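Local structure of pseudoazurin (Methylobacterium extorquens, 1PMY) at residues K6-G11 / L34-G39; E43-M48 / K103-N108; E71-F76 / R96-A101; V66-E71 / V90-K95. The protein binds a single copper ion in a cupredoxin fold and probably serves as a periplasmic electron carrier. One frame throughout, in Å; residues are numbered along the deposited sequence.

Contact 1. Residues K6-G11 / L34-G39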
loop_
_atom_site.group_PDB
_atom_site.type_symbol
_atom_site.label_atom_id
_atom_site.label_comp_id
_atom_site.label_asym_id
_atom_site.label_seq_id
_atom_site.Cartn_x
_atom_site.Cartn_y
_atom_site.Cartn_z
ATOM N N LYS A 6 3.984 9.506 -2.689
ATOM C CA LYS A 6 4.980 9.563 -3.737
ATOM C C LYS A 6 5.546 8.148 -4.068
ATOM O O LYS A 6 5.838 7.386 -3.154
ATOM C CB LYS A 6 6.202 10.391 -3.400
ATOM C CG LYS A 6 6.152 11.667 -2.660
ATOM C CD LYS A 6 5.126 12.717 -2.801
ATOM C CE LYS A 6 3.720 12.462 -2.285
ATOM N NZ LYS A 6 3.762 12.325 -0.751
ATOM N N MET A 7 5.739 7.913 -5.345
ATOM C CA MET A 7 6.375 6.657 -5.867
ATOM C C MET A 7 7.834 7.014 -6.201
ATOM O O MET A 7 8.073 7.793 -7.153
ATOM C CB MET A 7 5.533 6.205 -7.073
ATOM C CG MET A 7 4.138 5.903 -6.491
ATOM S SD MET A 7 3.108 5.136 -7.809
ATOM C CE MET A 7 3.095 6.536 -8.919
ATOM N N LEU A 8 8.724 6.507 -5.397
ATOM C CA LEU A 8 10.157 6.876 -5.491
ATOM C C LEU A 8 11.140 5.724 -5.732
ATOM O O LEU A 8 11.007 4.640 -5.256
ATOM C CB LEU A 8 10.586 7.521 -4.152
ATOM C CG LEU A 8 9.869 8.759 -3.680
ATOM C CD1 LEU A 8 9.990 8.952 -2.173
ATOM C CD2 LEU A 8 10.202 9.970 -4.462
ATOM N N ASN A 9 12.131 6.118 -6.531
ATOM C CA ASN A 9 13.300 5.231 -6.759
ATOM C C ASN A 9 14.122 5.137 -5.452
ATOM O O ASN A 9 14.691 4.037 -5.157
ATOM C CB ASN A 9 14.153 5.757 -7.898
ATOM C CG ASN A 9 13.546 5.645 -9.245
ATOM O OD1 ASN A 9 12.461 4.993 -9.453
ATOM N ND2 ASN A 9 14.236 6.160 -10.256
ATOM N N SER A 10 14.277 6.246 -4.773
ATOM C CA SER A 10 15.073 6.345 -3.527
ATOM C C SER A 10 14.375 7.223 -2.523
ATOM O O SER A 10 13.932 8.336 -2.843
ATOM C CB SER A 10 16.511 6.745 -3.873
ATOM O OG SER A 10 17.392 6.492 -2.767
ATOM N N GLY A 11 14.156 6.742 -1.311
ATOM C CA GLY A 11 13.444 7.503 -0.257
ATOM C C GLY A 11 13.626 6.836 1.095
ATOM O O GLY A 11 14.582 6.035 1.220
ATOM N N LEU A 34 1.622 9.758 -6.492
ATOM C CA LEU A 34 2.317 10.669 -7.423
ATOM C C LEU A 34 3.527 10.020 -8.058
ATOM O O LEU A 34 4.383 9.579 -7.312
ATOM C CB LEU A 34 2.717 11.896 -6.553
ATOM C CG LEU A 34 1.500 12.732 -6.065
ATOM C CD1 LEU A 34 2.020 13.736 -5.046
ATOM C CD2 LEU A 34 0.763 13.339 -7.215
ATOM N N PRO A 35 3.586 10.095 -9.390
ATOM C CA PRO A 35 4.723 9.534 -10.115
ATOM C C PRO A 35 5.936 10.442 -10.005
ATOM O O PRO A 35 6.466 10.866 -11.052
ATOM C CB PRO A 35 4.147 9.382 -11.549
ATOM C CG PRO A 35 3.252 10.617 -11.680
ATOM C CD PRO A 35 2.553 10.692 -10.296
ATOM N N THR A 36 6.467 10.675 -8.848
ATOM C CA THR A 36 7.654 11.469 -8.536
ATOM C C THR A 36 8.755 11.009 -9.457
ATOM O O THR A 36 9.503 11.756 -10.137
ATOM C CB THR A 36 8.089 11.535 -7.045
ATOM O OG1 THR A 36 6.921 11.768 -6.217
ATOM C CG2 THR A 36 9.181 12.622 -6.752
ATOM N N ASP A 37 8.933 9.683 -9.421
ATOM C CA ASP A 37 9.866 9.006 -10.335
ATOM C C ASP A 37 8.938 8.159 -11.230
ATOM O O ASP A 37 7.851 7.733 -10.819
ATOM C CB ASP A 37 10.874 8.158 -9.601
ATOM C CG ASP A 37 11.923 8.958 -8.833
ATOM O OD1 ASP A 37 12.501 9.859 -9.433
ATOM O OD2 ASP A 37 12.247 8.648 -7.703
ATOM N N LYS A 38 9.351 7.998 -12.450
ATOM C CA LYS A 38 8.618 7.201 -13.430
ATOM C C LYS A 38 8.868 5.698 -13.142
ATOM O O LYS A 38 9.847 5.322 -12.496
ATOM C CB LYS A 38 9.306 7.563 -14.788
ATOM C CG LYS A 38 9.637 6.509 -15.740
ATOM C CD LYS A 38 10.808 6.576 -16.655
ATOM C CE LYS A 38 12.140 6.861 -15.922
ATOM N NZ LYS A 38 12.865 5.569 -15.650
ATOM N N GLY A 39 8.015 4.911 -13.818
ATOM C CA GLY A 39 8.215 3.446 -13.780
ATOM C C GLY A 39 7.591 2.762 -12.547
ATOM O O GLY A 39 8.005 1.625 -12.313
HETATM O O HOH W 1 11.689 3.421 -11.417
HETATM O O HOH W 2 12.802 5.979 -12.910
HETATM O O HOH W 3 14.119 9.139 -6.048
#

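Contact 2. Residues E43-M48 / K103-N108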
loop_
_atom_site.group_PDB
_atom_site.type_symbol
_atom_site.label_atom_id
_atom_site.label_comp_id
_atom_site.label_asym_id
_atom_site.label_seq_id
_atom_site.Cartn_x
_atom_site.Cartn_y
_atom_site.Cartn_z
ATOM N N GLU A 43 -0.725 -1.707 -7.122
ATOM C CA GLU A 43 -1.615 -2.885 -7.404
ATOM C C GLU A 43 -1.906 -3.564 -6.100
ATOM O O GLU A 43 -1.023 -3.703 -5.188
ATOM C CB GLU A 43 -1.004 -3.866 -8.412
ATOM C CG GLU A 43 -1.836 -5.110 -8.712
ATOM C CD GLU A 43 -1.360 -6.007 -9.819
ATOM O OE1 GLU A 43 -0.372 -5.616 -10.426
ATOM O OE2 GLU A 43 -1.973 -7.032 -10.125
ATOM N N THR A 44 -3.142 -4.004 -6.012
ATOM C CA THR A 44 -3.547 -4.760 -4.773
ATOM C C THR A 44 -2.608 -6.010 -4.624
ATOM O O THR A 44 -2.260 -6.627 -5.669
ATOM C CB THR A 44 -4.998 -5.334 -5.080
ATOM O OG1 THR A 44 -5.861 -4.173 -5.244
ATOM C CG2 THR A 44 -5.545 -6.330 -4.033
ATOM N N ILE A 45 -2.296 -6.344 -3.397
ATOM C CA ILE A 45 -1.637 -7.654 -3.161
ATOM C C ILE A 45 -2.827 -8.588 -2.711
ATOM O O ILE A 45 -3.538 -8.322 -1.720
ATOM C CB ILE A 45 -0.628 -7.582 -2.004
ATOM C CG1 ILE A 45 0.625 -6.895 -2.627
ATOM C CG2 ILE A 45 -0.176 -9.109 -1.636
ATOM C CD1 ILE A 45 1.460 -6.202 -1.515
ATOM N N LYS A 46 -3.152 -9.572 -3.546
ATOM C CA LYS A 46 -4.298 -10.472 -3.206
ATOM C C LYS A 46 -4.122 -11.055 -1.834
ATOM O O LYS A 46 -3.016 -11.477 -1.407
ATOM C CB LYS A 46 -4.267 -11.571 -4.309
ATOM C CG LYS A 46 -5.532 -12.361 -4.132
ATOM C CD LYS A 46 -6.080 -13.220 -5.218
ATOM C CE LYS A 46 -6.820 -14.465 -4.760
ATOM N NZ LYS A 46 -5.829 -15.427 -4.129
ATOM N N GLY A 47 -5.164 -11.104 -1.022
ATOM C CA GLY A 47 -5.187 -11.635 0.329
ATOM C C GLY A 47 -4.895 -10.485 1.314
ATOM O O GLY A 47 -4.998 -10.738 2.539
ATOM N N MET A 48 -4.684 -9.273 0.758
ATOM C CA MET A 48 -4.393 -8.127 1.669
ATOM C C MET A 48 -5.439 -7.012 1.390
ATOM O O MET A 48 -5.075 -5.881 1.030
ATOM C CB MET A 48 -2.954 -7.564 1.635
ATOM C CG MET A 48 -1.937 -8.584 1.967
ATOM S SD MET A 48 -0.259 -7.913 1.893
ATOM C CE MET A 48 -0.207 -7.122 3.519
ATOM N N LYS A 103 -1.865 -10.019 7.468
ATOM C CA LYS A 103 -0.517 -10.207 8.088
ATOM C C LYS A 103 0.047 -11.587 7.765
ATOM O O LYS A 103 1.248 -11.804 7.595
ATOM C CB LYS A 103 -0.683 -10.005 9.548
ATOM C CG LYS A 103 0.152 -9.311 10.510
ATOM C CD LYS A 103 -0.382 -9.558 11.936
ATOM C CE LYS A 103 -0.121 -10.895 12.551
ATOM N NZ LYS A 103 -0.959 -12.118 12.326
ATOM N N SER A 104 -0.844 -12.593 7.538
ATOM C CA SER A 104 -0.471 -13.953 7.188
ATOM C C SER A 104 0.005 -14.164 5.783
ATOM O O SER A 104 0.515 -15.274 5.478
ATOM C CB SER A 104 -1.616 -14.923 7.557
ATOM O OG SER A 104 -1.920 -14.828 8.920
ATOM N N VAL A 105 -0.192 -13.214 4.879
ATOM C CA VAL A 105 0.299 -13.399 3.471
ATOM C C VAL A 105 1.807 -13.372 3.560
ATOM O O VAL A 105 2.416 -12.623 4.341
ATOM C CB VAL A 105 -0.380 -12.393 2.536
ATOM C CG1 VAL A 105 0.249 -12.460 1.126
ATOM C CG2 VAL A 105 -1.874 -12.573 2.431
ATOM N N GLN A 106 2.498 -14.270 2.820
ATOM C CA GLN A 106 3.947 -14.369 2.903
ATOM C C GLN A 106 4.553 -13.618 1.708
ATOM O O GLN A 106 3.861 -13.440 0.701
ATOM C CB GLN A 106 4.493 -15.791 3.059
ATOM C CG GLN A 106 3.680 -16.570 4.132
ATOM C CD GLN A 106 3.937 -18.051 4.173
ATOM O OE1 GLN A 106 4.721 -18.720 3.515
ATOM N NE2 GLN A 106 3.161 -18.687 5.087
ATOM N N HIS A 107 5.772 -13.266 1.922
ATOM C CA HIS A 107 6.522 -12.469 0.866
ATOM C C HIS A 107 7.996 -12.875 0.957
ATOM O O HIS A 107 8.397 -13.526 1.919
ATOM C CB HIS A 107 6.435 -10.944 1.290
ATOM C CG HIS A 107 5.028 -10.431 1.416
ATOM N ND1 HIS A 107 4.290 -10.290 2.580
ATOM C CD2 HIS A 107 4.206 -10.108 0.386
ATOM C CE1 HIS A 107 3.040 -9.863 2.222
ATOM N NE2 HIS A 107 3.005 -9.765 0.895
ATOM N N ASN A 108 8.793 -12.357 -0.034
ATOM C CA ASN A 108 10.266 -12.583 0.045
ATOM C C ASN A 108 10.758 -11.827 1.300
ATOM O O ASN A 108 10.069 -10.893 1.782
ATOM C CB ASN A 108 11.001 -12.028 -1.221
ATOM C CG ASN A 108 10.605 -10.540 -1.391
ATOM O OD1 ASN A 108 11.336 -9.695 -0.827
ATOM N ND2 ASN A 108 9.491 -10.267 -2.047
#

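Contact 3. Residues E71-F76 / R96-A101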
loop_
_atom_site.group_PDB
_atom_site.type_symbol
_atom_site.label_atom_id
_atom_site.label_comp_id
_atom_site.label_asym_id
_atom_site.label_seq_id
_atom_site.Cartn_x
_atom_site.Cartn_y
_atom_site.Cartn_z
ATOM N N GLU A 71 -13.832 -0.290 5.363
ATOM C CA GLU A 71 -12.777 -0.194 6.422
ATOM C C GLU A 71 -11.939 -1.481 6.484
ATOM O O GLU A 71 -12.416 -2.574 6.080
ATOM C CB GLU A 71 -13.468 -0.020 7.775
ATOM C CG GLU A 71 -14.248 1.332 7.860
ATOM C CD GLU A 71 -14.616 1.568 9.312
ATOM O OE1 GLU A 71 -14.148 0.977 10.264
ATOM O OE2 GLU A 71 -15.426 2.447 9.460
ATOM N N GLY A 72 -10.730 -1.361 6.983
ATOM C CA GLY A 72 -9.844 -2.542 7.077
ATOM C C GLY A 72 -8.435 -2.195 6.595
ATOM O O GLY A 72 -8.078 -1.032 6.437
ATOM N N VAL A 73 -7.641 -3.240 6.456
ATOM C CA VAL A 73 -6.242 -3.249 6.140
ATOM C C VAL A 73 -5.998 -3.663 4.677
ATOM O O VAL A 73 -6.604 -4.657 4.205
ATOM C CB VAL A 73 -5.538 -4.327 7.073
ATOM C CG1 VAL A 73 -4.032 -4.304 6.903
ATOM C CG2 VAL A 73 -5.846 -3.889 8.548
ATOM N N TYR A 74 -5.256 -2.814 3.978
ATOM C CA TYR A 74 -4.992 -3.031 2.528
ATOM C C TYR A 74 -3.465 -3.109 2.318
ATOM O O TYR A 74 -2.765 -2.245 2.912
ATOM C CB TYR A 74 -5.452 -1.773 1.804
ATOM C CG TYR A 74 -6.944 -1.569 1.755
ATOM C CD1 TYR A 74 -7.631 -1.079 2.892
ATOM C CD2 TYR A 74 -7.653 -1.887 0.605
ATOM C CE1 TYR A 74 -9.031 -0.860 2.755
ATOM C CE2 TYR A 74 -9.038 -1.698 0.513
ATOM C CZ TYR A 74 -9.720 -1.169 1.626
ATOM O OH TYR A 74 -11.068 -0.908 1.505
ATOM N N GLY A 75 -2.999 -4.033 1.490
ATOM C CA GLY A 75 -1.543 -4.025 1.174
ATOM C C GLY A 75 -1.494 -3.770 -0.377
ATOM O O GLY A 75 -2.412 -4.327 -1.052
ATOM N N PHE A 76 -0.543 -2.906 -0.686
ATOM C CA PHE A 76 -0.390 -2.595 -2.128
ATOM C C PHE A 76 1.101 -2.800 -2.458
ATOM O O PHE A 76 1.924 -2.530 -1.611
ATOM C CB PHE A 76 -0.735 -1.116 -2.411
ATOM C CG PHE A 76 -2.191 -0.761 -2.245
ATOM C CD1 PHE A 76 -3.059 -1.238 -3.205
ATOM C CD2 PHE A 76 -2.656 -0.117 -1.083
ATOM C CE1 PHE A 76 -4.434 -0.987 -3.063
ATOM C CE2 PHE A 76 -4.017 0.203 -0.963
ATOM C CZ PHE A 76 -4.858 -0.266 -1.954
ATOM N N ARG A 96 -10.907 -4.178 11.983
ATOM C CA ARG A 96 -9.659 -4.915 11.807
ATOM C C ARG A 96 -9.942 -6.412 11.534
ATOM O O ARG A 96 -9.087 -7.300 11.766
ATOM C CB ARG A 96 -8.682 -4.736 12.916
ATOM C CG ARG A 96 -8.255 -3.304 13.293
ATOM C CD ARG A 96 -7.282 -2.724 12.345
ATOM N NE ARG A 96 -6.947 -1.313 12.661
ATOM C CZ ARG A 96 -7.586 -0.272 12.096
ATOM N NH1 ARG A 96 -8.538 -0.333 11.203
ATOM N NH2 ARG A 96 -7.111 0.879 12.551
ATOM N N ASP A 97 -11.096 -6.666 10.976
ATOM C CA ASP A 97 -11.567 -8.015 10.608
ATOM C C ASP A 97 -10.541 -8.761 9.765
ATOM O O ASP A 97 -10.341 -9.962 10.045
ATOM C CB ASP A 97 -12.919 -8.004 9.890
ATOM C CG ASP A 97 -14.095 -7.474 10.622
ATOM O OD1 ASP A 97 -14.038 -7.087 11.811
ATOM O OD2 ASP A 97 -15.183 -7.420 9.984
ATOM N N ASN A 98 -9.912 -8.130 8.770
ATOM C CA ASN A 98 -8.954 -8.754 7.903
ATOM C C ASN A 98 -7.496 -8.654 8.298
ATOM O O ASN A 98 -6.544 -9.069 7.563
ATOM C CB ASN A 98 -9.200 -8.412 6.428
ATOM C CG ASN A 98 -8.595 -6.992 6.181
ATOM O OD1 ASN A 98 -8.872 -6.034 6.901
ATOM N ND2 ASN A 98 -7.751 -6.936 5.160
ATOM N N LEU A 99 -7.192 -8.069 9.447
ATOM C CA LEU A 99 -5.768 -7.975 9.906
ATOM C C LEU A 99 -5.033 -9.320 9.999
ATOM O O LEU A 99 -3.921 -9.372 9.482
ATOM C CB LEU A 99 -5.828 -7.287 11.298
ATOM C CG LEU A 99 -4.443 -6.953 11.857
ATOM C CD1 LEU A 99 -3.566 -6.167 10.965
ATOM C CD2 LEU A 99 -4.786 -6.097 13.140
ATOM N N GLU A 100 -5.547 -10.313 10.645
ATOM C CA GLU A 100 -4.798 -11.613 10.804
ATOM C C GLU A 100 -4.607 -12.203 9.423
ATOM O O GLU A 100 -3.504 -12.729 9.144
ATOM C CB GLU A 100 -5.642 -12.530 11.711
ATOM C CG GLU A 100 -5.077 -13.953 11.940
ATOM C CD GLU A 100 -3.689 -14.048 12.468
ATOM O OE1 GLU A 100 -3.128 -13.122 13.080
ATOM O OE2 GLU A 100 -3.117 -15.143 12.160
ATOM N N ALA A 101 -5.622 -12.139 8.560
ATOM C CA ALA A 101 -5.515 -12.598 7.190
ATOM C C ALA A 101 -4.410 -11.884 6.396
ATOM O O ALA A 101 -3.589 -12.492 5.664
ATOM C CB ALA A 101 -6.822 -12.679 6.432
HETATM O O HOH W 4 -11.926 -5.359 8.066
#

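Contact 4. Residues V66-E71 / V90-K95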
loop_
_atom_site.group_PDB
_atom_site.type_symbol
_atom_site.label_atom_id
_atom_site.label_comp_id
_atom_site.label_asym_id
_atom_site.label_seq_id
_atom_site.Cartn_x
_atom_site.Cartn_y
_atom_site.Cartn_z
ATOM N N VAL A 66 -7.085 6.544 -5.665
ATOM C CA VAL A 66 -7.862 5.401 -5.167
ATOM C C VAL A 66 -8.731 5.902 -4.009
ATOM O O VAL A 66 -8.208 6.428 -3.011
ATOM C CB VAL A 66 -6.921 4.245 -4.695
ATOM C CG1 VAL A 66 -7.753 3.008 -4.203
ATOM C CG2 VAL A 66 -6.017 3.846 -5.866
ATOM N N LYS A 67 -10.040 5.739 -4.182
ATOM C CA LYS A 67 -10.975 6.137 -3.113
ATOM C C LYS A 67 -11.222 4.863 -2.266
ATOM O O LYS A 67 -11.229 3.696 -2.836
ATOM C CB LYS A 67 -12.221 6.805 -3.650
ATOM C CG LYS A 67 -13.073 7.512 -2.590
ATOM C CD LYS A 67 -14.227 8.199 -3.268
ATOM C CE LYS A 67 -15.183 9.086 -2.548
ATOM N NZ LYS A 67 -14.430 10.109 -1.791
ATOM N N PHE A 68 -11.358 5.060 -0.968
ATOM C CA PHE A 68 -11.517 3.964 -0.032
ATOM C C PHE A 68 -12.851 4.060 0.698
ATOM O O PHE A 68 -13.071 5.044 1.439
ATOM C CB PHE A 68 -10.393 3.912 0.985
ATOM C CG PHE A 68 -9.061 3.617 0.421
ATOM C CD1 PHE A 68 -8.226 4.581 -0.137
ATOM C CD2 PHE A 68 -8.592 2.291 0.506
ATOM C CE1 PHE A 68 -6.971 4.243 -0.646
ATOM C CE2 PHE A 68 -7.360 1.921 -0.008
ATOM C CZ PHE A 68 -6.539 2.875 -0.584
ATOM N N ASP A 69 -13.673 3.018 0.570
ATOM C CA ASP A 69 -14.913 3.034 1.329
ATOM C C ASP A 69 -15.001 1.947 2.376
ATOM O O ASP A 69 -15.544 2.236 3.464
ATOM C CB ASP A 69 -16.130 3.164 0.403
ATOM C CG ASP A 69 -16.216 1.794 -0.280
ATOM O OD1 ASP A 69 -15.268 1.503 -1.039
ATOM O OD2 ASP A 69 -17.171 1.024 0.076
ATOM N N LYS A 70 -14.492 0.762 2.103
ATOM C CA LYS A 70 -14.598 -0.349 3.064
ATOM C C LYS A 70 -13.555 -0.163 4.119
ATOM O O LYS A 70 -12.357 0.076 3.732
ATOM C CB LYS A 70 -14.372 -1.695 2.387
ATOM C CG LYS A 70 -15.168 -1.968 1.110
ATOM C CD LYS A 70 -16.547 -2.495 1.450
ATOM C CE LYS A 70 -17.355 -2.507 0.096
ATOM N NZ LYS A 70 -18.651 -3.174 0.429
ATOM N N GLU A 71 -13.832 -0.290 5.363
ATOM C CA GLU A 71 -12.777 -0.194 6.422
ATOM C C GLU A 71 -11.939 -1.481 6.484
ATOM O O GLU A 71 -12.416 -2.574 6.080
ATOM C CB GLU A 71 -13.468 -0.020 7.775
ATOM C CG GLU A 71 -14.248 1.332 7.860
ATOM C CD GLU A 71 -14.616 1.568 9.312
ATOM O OE1 GLU A 71 -14.148 0.977 10.264
ATOM O OE2 GLU A 71 -15.426 2.447 9.460
ATOM N N VAL A 90 -2.218 0.435 3.940
ATOM C CA VAL A 90 -3.330 1.384 4.105
ATOM C C VAL A 90 -4.303 0.881 5.156
ATOM O O VAL A 90 -4.827 -0.232 4.978
ATOM C CB VAL A 90 -4.042 1.746 2.765
ATOM C CG1 VAL A 90 -5.160 2.734 2.951
ATOM C CG2 VAL A 90 -2.964 2.206 1.774
ATOM N N VAL A 91 -4.561 1.711 6.161
ATOM C CA VAL A 91 -5.535 1.336 7.224
ATOM C C VAL A 91 -6.657 2.354 7.130
ATOM O O VAL A 91 -6.483 3.548 7.108
ATOM C CB VAL A 91 -4.983 1.091 8.594
ATOM C CG1 VAL A 91 -3.755 0.070 8.446
ATOM C CG2 VAL A 91 -4.240 2.254 9.225
ATOM N N VAL A 92 -7.865 1.786 6.972
ATOM C CA VAL A 92 -9.061 2.588 6.779
ATOM C C VAL A 92 -9.978 2.406 7.988
ATOM O O VAL A 92 -10.470 1.258 8.145
ATOM C CB VAL A 92 -9.783 2.217 5.453
ATOM C CG1 VAL A 92 -11.055 3.074 5.221
ATOM C CG2 VAL A 92 -8.855 2.385 4.267
ATOM N N GLY A 93 -10.375 3.488 8.619
ATOM C CA GLY A 93 -11.371 3.325 9.738
ATOM C C GLY A 93 -10.773 2.464 10.838
ATOM O O GLY A 93 -9.575 2.394 10.987
ATOM N N ASP A 94 -11.687 1.877 11.602
ATOM C CA ASP A 94 -11.359 1.130 12.822
ATOM C C ASP A 94 -11.526 -0.393 12.704
ATOM O O ASP A 94 -10.881 -1.054 13.571
ATOM C CB ASP A 94 -12.251 1.621 14.015
ATOM C CG ASP A 94 -12.017 3.095 14.351
ATOM O OD1 ASP A 94 -11.085 3.680 13.798
ATOM O OD2 ASP A 94 -12.832 3.566 15.168
ATOM N N LYS A 95 -12.158 -0.841 11.685
ATOM C CA LYS A 95 -12.387 -2.317 11.539
ATOM C C LYS A 95 -11.115 -3.033 11.293
ATOM O O LYS A 95 -10.284 -2.581 10.475
ATOM C CB LYS A 95 -13.369 -2.689 10.430
ATOM C CG LYS A 95 -14.807 -2.612 10.944
ATOM C CD LYS A 95 -15.728 -3.718 10.463
ATOM C CE LYS A 95 -16.021 -3.625 8.949
ATOM N NZ LYS A 95 -14.886 -4.149 8.175
HETATM O O HOH W 4 -11.926 -5.359 8.066
HETATM O O HOH W 5 -15.109 -3.978 5.209
#

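Contact 1. Residues K6-G11 / L34-G39
With CG anti to the carbonyl carbon (chi1 close to -70° in both), the side-chain amide of Asn9 and the carboxylate of Asp37 lie stacked, their planes 21° apart. They close the end of a parallel strand pair in the cupredoxin beta sandwich, where strand 2-8 runs beside the end of strand 30-34 and the following loop. Met7 N donates to Leu34 O at 2.9 Å, and after the inverse gamma turn centred on Pro35, Asp37 N returns a bond to Met7 O at 3.1 Å. On one face the aliphatic chain of Lys6 lies alongside Leu34, with CE pressed against CD1 of Leu34 at a tight 3.5 Å, while the ammonium group bonds back to Ala4 O. Leu8 CD2 packs on the methyl of Thr36. Met7 reaches with its terminal CE to Pro35 CA at 3.6 Å; its side chain also touches His40 and lies about 4 Å from that of Met86, both copper ligands. Asn9 OD1 adds a weak hydrogen bond to His40 NE2. Where the strand turns its corner, Asp37 OD2 takes the backbone N-H of Asn9 on its anti side, somewhat out of the carboxylate plane, at 2.8 Å, nearly straight at 172°.

Contact 2. Residues E43-M48 / K103-N108
Met48 and Val105 form the close part of this contact, which rests on apolar and sulfur packing without hydrogen bonds between the segments. Val105 CG2 sits 3.6 Å from the carbonyl O of Gly47 and 4.0 Å from Met48 CG. Gly47 belongs to the type II turn Ile45-Met48; its backbone angles by themselves call for glycine, and a CB would also come tight against Val105 CG2. The Met48 chain is extended as far as SD (chi2 179°) and bends only at the terminal methyl. SD lies 4.7 Å from the centroid of the His107 ring, 80° off its normal, in an edge-on Met-aromatic contact; CE1 is its nearest ring atom. Ile45 CG2 meets the same ring near its plane, 4.1 Å from NE2. With an alanine in place of Met48, the ring edge would probably lose its sulfur neighbour and a gap would open beside Val105. The solvent side is looser: exposed Lys46 brings its carbonyl O within 4.2 Å of Val105 CG2. The turn follows strand 43-44 at one edge of the sheet and bonds to Gly75 of strand 72-77, whereas loop 104-108 joins helix 99-103 to helix 109-120, whose Phe119 touches Met48 and Leu115 touches His107.

Contact 3. Residues E71-F76 / R96-A101
Strand 72-77 passes the type I turn Arg96-Leu99, which leads into helix 99-103, at Gly72 and Val73, with the CA atoms of Gly72 and Arg96 5.3 Å apart. The contact ties a strand of the cupredoxin sheet to the start of the C-terminal helical extension. Asn98 does the tying, its amide imitating a neighbouring strand. OD1 accepts from Val73 N at 3.1 Å, in the carbonyl plane and on a lone pair. With chi1 at 80°, CG of Asn98 stands between the backbone N and the carbonyl carbon, which swings the amide across to the strand. A leucine here would probably leave both the N-H and the carbonyl of Val73 without these mates and unfasten the turn from the strand. Gly72 passes close to OD1, where a side chain would clash. Val73 CG2 packs on Leu99 CD1 at 4.0 Å and lies near the aliphatic CD of Arg96, whose guanidinium group bonds to Gly93 O. Phe119 of helix 109-120 touches both Val73 and Leu99. The second hydrogen bond of the amide, from Asn98 ND2 to Val73 O, is 2.7 Å long and lies close to the amide plane, with an N-H...O angle of 168°.

Contact 4. Residues V66-E71 / V90-K95
Apolar packing at one end and a carboxylate clasp at the other, with a water bridge beside it, join Phe68 and Glu71 to residues 90-95. In the apolar part, Val90 points CG1 over one face of the Phe68 ring in a CH-pi contact, 4.0 Å from the centroid and shifted toward the rim. Val92 uses CG2, which meets Phe68 CD2 at 3.8 Å, while its other methyl, CG1, faces the carbonyl O of Lys70 at 3.6 Å. The split follows from chi1 of -179°, which sets CG1 anti to the backbone N and CG2 beside it.

The polar part centres on one oxygen. Glu71 extends beyond CG, and OE1 receives two backbone N-H groups: Asp94 N at 2.9 Å, coming from above the carboxylate plane, and Lys95 N at 3.0 Å, nearly along the C-O axis. Neither bond is straight, at 143° and 147°, as befits two adjacent amides sharing one acceptor, and together they fix the turn that follows strand 87-92. Gly93 has positive phi and passes on the same side of the carboxylate as Asp94 N, where a CB would clash with Glu71 CD.

In the water bridge, one molecule donates to Glu71 O and accepts from Lys95 NZ.

The packing lies inside the beta sandwich, with Tyr74 and Phe76 of strand 72-77, Leu25 of strand 17-25 and Ile31 of strand 30-34 around Phe68 and Val90. The Glu71 clasp sits at the margin, between the end of strand 87-92 and the start of strand 72-77.

Overall arrangement
All four contacts reach the same cupredoxin sheet but differ in place and chemistry. Contact 1 is a surface contact beside the copper site, built on backbone and carboxylate hydrogen bonds; contacts 2, 3 and 4 are partly buried, and their centres lie about 22 to 25 Å from its centre. Contacts 3 and 4 share Glu71 and are joined by backbone bonds between strands 72-77 and 87-92. Contact 2 meets contact 3 through Gly75, and both engage the C-terminal helical region, contact 2 by apolar and sulfur packing and contact 3 by a side-chain amide. Contact 4 combines a sandwich interior with a polar margin.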